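Long-range contacts in high-potential iron-sulfur protein (Rhodoferax fermentans, PDB 1HLQ), which carries electrons on a high-potential [4Fe-4S] cluster in bacterial photosynthetic electron transport, linking with cytochrome bc1 through a membrane-bound tetraheme c-type cytochrome: residues Ala19-Ala24 against Lys65-Ala70; Cys41-Gly46 against Ala70-Ala75. One frame throughout, in Å; residues are numbered along the deposited sequence. Where two conformers were deposited one is given.

Interaction 1: Ala19-Ala24 against Lys65-Ala70; sequences ADTTKA and KGWCSA. With SF4 (iron/sulfur cluster), chain G; SO4 (sulfate ion), chain E.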
loop_
_atom_site.group_PDB
_atom_site.type_symbol
_atom_site.label_atom_id
_atom_site.label_comp_id
_atom_site.label_asym_id
_atom_site.label_seq_id
_atom_site.Cartn_x
_atom_site.Cartn_y
_atom_site.Cartn_z
ATOM N N ALA A 19 -9.208 -7.134 -12.106
ATOM C CA ALA A 19 -8.377 -7.193 -13.284
ATOM C C ALA A 19 -9.031 -6.536 -14.496
ATOM O O ALA A 19 -8.320 -6.259 -15.460
ATOM C CB ALA A 19 -8.008 -8.624 -13.642
ATOM N N ASP A 20 -10.314 -6.216 -14.394
ATOM C CA ASP A 20 -11.042 -5.579 -15.491
ATOM C C ASP A 20 -11.942 -4.520 -14.855
ATOM O O ASP A 20 -12.849 -4.856 -14.119
ATOM C CB ASP A 20 -11.894 -6.613 -16.216
ATOM C CG ASP A 20 -12.704 -6.083 -17.377
ATOM O OD1 ASP A 20 -13.225 -6.959 -18.126
ATOM O OD2 ASP A 20 -12.867 -4.858 -17.543
ATOM N N THR A 21 -11.662 -3.261 -15.142
ATOM C CA THR A 21 -12.407 -2.134 -14.598
ATOM C C THR A 21 -13.906 -2.190 -14.837
ATOM O O THR A 21 -14.685 -1.662 -14.030
ATOM C CB THR A 21 -11.817 -0.820 -15.130
ATOM O OG1 THR A 21 -12.367 0.242 -14.351
ATOM C CG2 THR A 21 -12.163 -0.589 -16.586
ATOM N N THR A 22 -14.338 -2.901 -15.884
ATOM C CA THR A 22 -15.763 -3.056 -16.138
ATOM C C THR A 22 -16.421 -4.068 -15.212
ATOM O O THR A 22 -17.601 -4.403 -15.381
ATOM C CB THR A 22 -16.074 -3.443 -17.594
ATOM O OG1 THR A 22 -15.615 -4.782 -17.873
ATOM C CG2 THR A 22 -15.446 -2.489 -18.576
ATOM N N LYS A 23 -15.703 -4.596 -14.225
ATOM C CA LYS A 23 -16.186 -5.521 -13.229
ATOM C C LYS A 23 -15.991 -4.978 -11.828
ATOM O O LYS A 23 -16.170 -5.670 -10.837
ATOM C CB LYS A 23 -15.515 -6.890 -13.395
ATOM C CG LYS A 23 -15.958 -7.547 -14.707
ATOM C CD LYS A 23 -15.537 -8.991 -14.811
ATOM C CE LYS A 23 -15.797 -9.467 -16.238
ATOM N NZ LYS A 23 -17.223 -9.261 -16.610
ATOM N N ALA A 24 -15.611 -3.701 -11.739
ATOM C CA ALA A 24 -15.434 -3.057 -10.452
ATOM C C ALA A 24 -16.747 -3.041 -9.668
ATOM O O ALA A 24 -17.824 -3.055 -10.274
ATOM C CB ALA A 24 -14.946 -1.623 -10.627
ATOM N N LYS A 65 -6.027 -2.981 -17.908
ATOM C CA LYS A 65 -7.461 -2.874 -18.000
ATOM C C LYS A 65 -8.128 -2.835 -16.632
ATOM O O LYS A 65 -9.337 -2.637 -16.513
ATOM C CB LYS A 65 -8.041 -4.167 -18.632
ATOM C CG LYS A 65 -7.943 -4.286 -20.127
ATOM C CD LYS A 65 -8.492 -5.609 -20.635
ATOM C CE LYS A 65 -9.953 -5.809 -20.282
ATOM N NZ LYS A 65 -10.563 -6.811 -21.198
ATOM N N GLY A 66 -7.362 -3.122 -15.576
ATOM C CA GLY A 66 -7.826 -3.251 -14.223
ATOM C C GLY A 66 -8.104 -1.951 -13.489
ATOM O O GLY A 66 -8.073 -0.872 -14.064
ATOM N N TRP A 67 -8.387 -2.052 -12.194
ATOM C CA TRP A 67 -8.742 -0.906 -11.371
ATOM C C TRP A 67 -8.671 -1.283 -9.897
ATOM O O TRP A 67 -8.896 -2.419 -9.512
ATOM C CB TRP A 67 -10.208 -0.521 -11.675
ATOM C CG TRP A 67 -10.719 0.673 -10.928
ATOM C CD1 TRP A 67 -10.640 1.974 -11.322
ATOM C CD2 TRP A 67 -11.395 0.685 -9.670
ATOM N NE1 TRP A 67 -11.205 2.813 -10.385
ATOM C CE2 TRP A 67 -11.682 2.036 -9.357
ATOM C CE3 TRP A 67 -11.790 -0.305 -8.762
ATOM C CZ2 TRP A 67 -12.334 2.412 -8.184
ATOM C CZ3 TRP A 67 -12.431 0.072 -7.595
ATOM C CH2 TRP A 67 -12.705 1.414 -7.325
ATOM N N CYS A 68 -8.373 -0.277 -9.083
ATOM C CA CYS A 68 -8.487 -0.432 -7.637
ATOM C C CYS A 68 -8.908 0.927 -7.073
ATOM O O CYS A 68 -8.914 1.937 -7.777
ATOM C CB CYS A 68 -7.276 -1.000 -6.930
ATOM S SG CYS A 68 -6.058 0.254 -6.474
ATOM N N SER A 69 -9.288 0.909 -5.796
ATOM C CA SER A 69 -9.849 2.105 -5.165
ATOM C C SER A 69 -8.868 3.245 -5.058
ATOM O O SER A 69 -9.297 4.391 -4.854
ATOM C CB SER A 69 -10.300 1.653 -3.763
ATOM O OG SER A 69 -10.921 2.676 -3.024
ATOM N N ALA A 70 -7.569 3.013 -5.161
ATOM C CA ALA A 70 -6.551 4.029 -5.147
ATOM C C ALA A 70 -6.342 4.693 -6.498
ATOM O O ALA A 70 -5.421 5.511 -6.635
ATOM C CB ALA A 70 -5.222 3.447 -4.654
HETATM FE FE1 SF4 G . -4.213 -0.036 -10.926
HETATM FE FE2 SF4 G . -3.637 2.468 -9.966
HETATM FE FE3 SF4 G . -2.319 0.301 -9.029
HETATM FE FE4 SF4 G . -4.929 0.667 -8.428
HETATM S S1 SF4 G . -3.213 2.075 -7.800
HETATM S S2 SF4 G . -3.978 -1.347 -9.125
HETATM S S3 SF4 G . -5.758 1.621 -10.352
HETATM S S4 SF4 G . -2.191 1.048 -11.178
HETATM S S SO4 E . -18.152 -11.128 -19.476
HETATM O O1 SO4 E . -16.844 -10.652 -18.920
HETATM O O2 SO4 E . -19.237 -10.875 -18.470
HETATM O O3 SO4 E . -18.066 -12.596 -19.746
HETATM O O4 SO4 E . -18.450 -10.383 -20.743
HETATM O O HOH W 1 -13.993 -6.351 -20.706
#

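Interaction 2: Cys41-Gly46 against Ala70-Ala75; sequences CALYQG and AWAKKA. With SF4 (iron/sulfur cluster), chain G.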
loop_
_atom_site.group_PDB
_atom_site.type_symbol
_atom_site.label_atom_id
_atom_site.label_comp_id
_atom_site.label_asym_id
_atom_site.label_seq_id
_atom_site.Cartn_x
_atom_site.Cartn_y
_atom_site.Cartn_z
ATOM N N CYS A 41 -3.999 5.429 -14.666
ATOM C CA CYS A 41 -3.649 5.740 -13.288
ATOM C C CYS A 41 -2.242 6.298 -13.159
ATOM O O CYS A 41 -1.301 5.785 -13.768
ATOM C CB CYS A 41 -3.771 4.458 -12.439
ATOM S SG CYS A 41 -3.387 4.666 -10.694
ATOM N N ALA A 42 -2.065 7.295 -12.297
ATOM C CA ALA A 42 -0.751 7.893 -12.086
ATOM C C ALA A 42 0.245 6.940 -11.459
ATOM O O ALA A 42 1.467 7.139 -11.525
ATOM C CB ALA A 42 -0.896 9.145 -11.230
ATOM N N LEU A 43 -0.207 5.882 -10.792
ATOM C CA LEU A 43 0.664 4.933 -10.119
ATOM C C LEU A 43 1.132 3.797 -11.009
ATOM O O LEU A 43 2.171 3.188 -10.696
ATOM C CB LEU A 43 -0.008 4.400 -8.846
ATOM C CG LEU A 43 -0.406 5.477 -7.828
ATOM C CD1 LEU A 43 -1.055 4.859 -6.604
ATOM C CD2 LEU A 43 0.776 6.345 -7.428
ATOM N N TYR A 44 0.440 3.517 -12.099
ATOM C CA TYR A 44 0.801 2.402 -12.976
ATOM C C TYR A 44 2.187 2.605 -13.575
ATOM O O TYR A 44 2.485 3.686 -14.094
ATOM C CB TYR A 44 -0.232 2.217 -14.064
ATOM C CG TYR A 44 -0.044 1.049 -15.005
ATOM C CD1 TYR A 44 0.053 1.250 -16.371
ATOM C CD2 TYR A 44 -0.011 -0.262 -14.529
ATOM C CE1 TYR A 44 0.195 0.175 -17.232
ATOM C CE2 TYR A 44 0.127 -1.331 -15.386
ATOM C CZ TYR A 44 0.228 -1.110 -16.743
ATOM O OH TYR A 44 0.367 -2.157 -17.619
ATOM N N GLN A 45 2.994 1.538 -13.574
ATOM C CA GLN A 45 4.353 1.669 -14.111
ATOM C C GLN A 45 4.560 0.958 -15.430
ATOM O O GLN A 45 5.648 1.045 -16.028
ATOM C CB GLN A 45 5.351 1.125 -13.073
ATOM C CG GLN A 45 5.240 1.727 -11.698
ATOM C CD GLN A 45 6.199 1.264 -10.634
ATOM O OE1 GLN A 45 6.314 1.878 -9.559
ATOM N NE2 GLN A 45 6.945 0.184 -10.868
ATOM N N GLY A 46 3.540 0.319 -15.981
ATOM C CA GLY A 46 3.647 -0.418 -17.216
ATOM C C GLY A 46 3.558 0.310 -18.534
ATOM O O GLY A 46 3.598 -0.327 -19.601
ATOM N N ALA A 70 -7.569 3.013 -5.161
ATOM C CA ALA A 70 -6.551 4.029 -5.147
ATOM C C ALA A 70 -6.342 4.693 -6.498
ATOM O O ALA A 70 -5.421 5.511 -6.635
ATOM C CB ALA A 70 -5.222 3.447 -4.654
ATOM N N TRP A 71 -7.145 4.321 -7.516
ATOM C CA TRP A 71 -6.961 4.911 -8.834
ATOM C C TRP A 71 -6.697 6.405 -8.739
ATOM O O TRP A 71 -7.526 7.104 -8.146
ATOM C CB TRP A 71 -8.162 4.622 -9.737
ATOM C CG TRP A 71 -7.954 5.207 -11.098
ATOM C CD1 TRP A 71 -7.331 4.607 -12.149
ATOM C CD2 TRP A 71 -8.364 6.503 -11.548
ATOM N NE1 TRP A 71 -7.286 5.449 -13.226
ATOM C CE2 TRP A 71 -7.933 6.622 -12.890
ATOM C CE3 TRP A 71 -9.047 7.570 -10.951
ATOM C CZ2 TRP A 71 -8.149 7.760 -13.652
ATOM C CZ3 TRP A 71 -9.263 8.692 -11.723
ATOM C CH2 TRP A 71 -8.826 8.775 -13.047
ATOM N N ALA A 72 -5.580 6.835 -9.296
ATOM C CA ALA A 72 -5.123 8.203 -9.118
ATOM C C ALA A 72 -5.094 8.957 -10.430
ATOM O O ALA A 72 -4.325 8.603 -11.311
ATOM C CB ALA A 72 -3.755 8.146 -8.448
ATOM N N LYS A 73 -5.945 9.972 -10.543
ATOM C CA LYS A 73 -5.987 10.789 -11.758
ATOM C C LYS A 73 -4.654 11.521 -11.862
ATOM O O LYS A 73 -4.130 11.998 -10.855
ATOM C CB LYS A 73 -7.180 11.733 -11.683
ATOM C CG LYS A 73 -7.564 12.455 -12.968
ATOM C CD LYS A 73 -7.028 13.884 -12.952
ATOM C CE LYS A 73 -7.592 14.724 -14.090
ATOM N NZ LYS A 73 -9.033 15.057 -13.870
ATOM N N LYS A 74 -4.054 11.545 -13.040
ATOM C CA LYS A 74 -2.745 12.190 -13.201
ATOM C C LYS A 74 -2.753 13.701 -13.025
ATOM O O LYS A 74 -3.684 14.388 -13.444
ATOM C CB LYS A 74 -2.208 11.824 -14.594
ATOM C CG LYS A 74 -2.086 10.322 -14.787
ATOM C CD LYS A 74 -1.751 9.930 -16.214
ATOM C CE LYS A 74 -1.680 8.420 -16.343
ATOM N NZ LYS A 74 -1.133 8.004 -17.660
ATOM N N ALA A 75 -1.711 14.255 -12.408
ATOM C CA ALA A 75 -1.616 15.704 -12.234
ATOM C C ALA A 75 -1.470 16.397 -13.590
ATOM O O ALA A 75 -1.755 17.624 -13.657
ATOM C CB ALA A 75 -0.441 16.070 -11.342
HETATM FE FE1 SF4 G . -4.213 -0.036 -10.926
HETATM FE FE2 SF4 G . -3.637 2.468 -9.966
HETATM FE FE3 SF4 G . -2.319 0.301 -9.029
HETATM FE FE4 SF4 G . -4.929 0.667 -8.428
HETATM S S1 SF4 G . -3.213 2.075 -7.800
HETATM S S2 SF4 G . -3.978 -1.347 -9.125
HETATM S S3 SF4 G . -5.758 1.621 -10.352
HETATM S S4 SF4 G . -2.191 1.048 -11.178
HETATM O O HOH W 2 -0.788 5.373 -16.510
#

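Interaction 1: Ala19-Ala24 against Lys65-Ala70
With OG1 of T21 set opposite its own backbone N (chi1 -167°) and CG of W67 likewise trans (chi1 -178°), the two side chains meet at about a right angle, T21 OG1 lying 3.5 Å from W67 CB. A branched threonine suits this buried place, since its hydroxyl is hydrogen-bonded to Q36 O, meeting W67 CB by packing alone, while CB and CG2 pack against K65 O. The same residue ties the backbones together: T21 N donates to K65 O at 2.8 Å, nearly straight at 166°. The short methyl of A24 rests beside the indole, its CB 3.9 Å from W67 CE3. H32 and Y29 add further rings around this indole. In this HiPIP fold, with little regular secondary structure, the 65-70 segment leads directly to a cluster ligand, C68, whose SG binds the iron FE4 at 2.3 Å and accepts a hydrogen bond from A70 N. At the surface D20 forms an Asx turn: T22 N and T22 OG1 both reach OD2 from one face of the carboxylate, which probably limits its rotation. In one of two conformers, K65 NZ stays 4.1 Å from D20 OD1, too far for a salt bridge.

Interaction 2: Cys41-Gly46 against Ala70-Ala75
Two irregular segments draw together where A42 N donates to A72 O at 2.8 Å, in the carbonyl plane, with C41 and A72 CA atoms 5.1 Å apart. Here the HiPIP fold closes its last segment over a cluster ligand: C41 SG, anti to its backbone N (chi1 -179°), binds the iron FE2 at 2.3 Å. That sulfur also accepts two backbone N-H groups at 3.4 Å, from A72 N across the contact (166°) and L43 N two residues on, an environment that would probably favour the reduced cluster by stabilising negative charge on sulfur. The W71 indole brings CD1 to 3.6 Å from C41 CB, with cluster sulfide S3 at the ring edge, near its plane; its NE1 donates to T40. Replacing this indole by an alanine is likely to open a gap beside C41 CB and S3 and leave the T40 hydroxyl without its partner. Small methyls suit this close approach, A42 CB meeting A72 CB at 4.1 Å, while L43 turns a branch, CD1, to the sulfide S1. The long, extended chain of K74 lies alongside A42, and its NZ donates to a water that lies 2.8 Å from C41 O.

In the fold
The second segments of interactions 1 and 2, 65-70 and 70-75, run on from each other and share A70, and the centres of the two contacts are about 12 Å apart; the segments alternate along the chain, so the two contacts cross in sequence. Each supplies one of the four cysteine ligands of the same [4Fe-4S] cluster, C68 from 65-70 and C41 from 41-46, with C38 and C54 completing the set. A70, between the two, places its CB 4.0 Å from the sulfide S1, which L43 of interaction 2 also approaches. The centre of interaction 1 lies about 5 Å from the centre of the chain and that of interaction 2 about 9 Å. Both reach the second subunit, whose A72 packs on S69 and A70 of this chain.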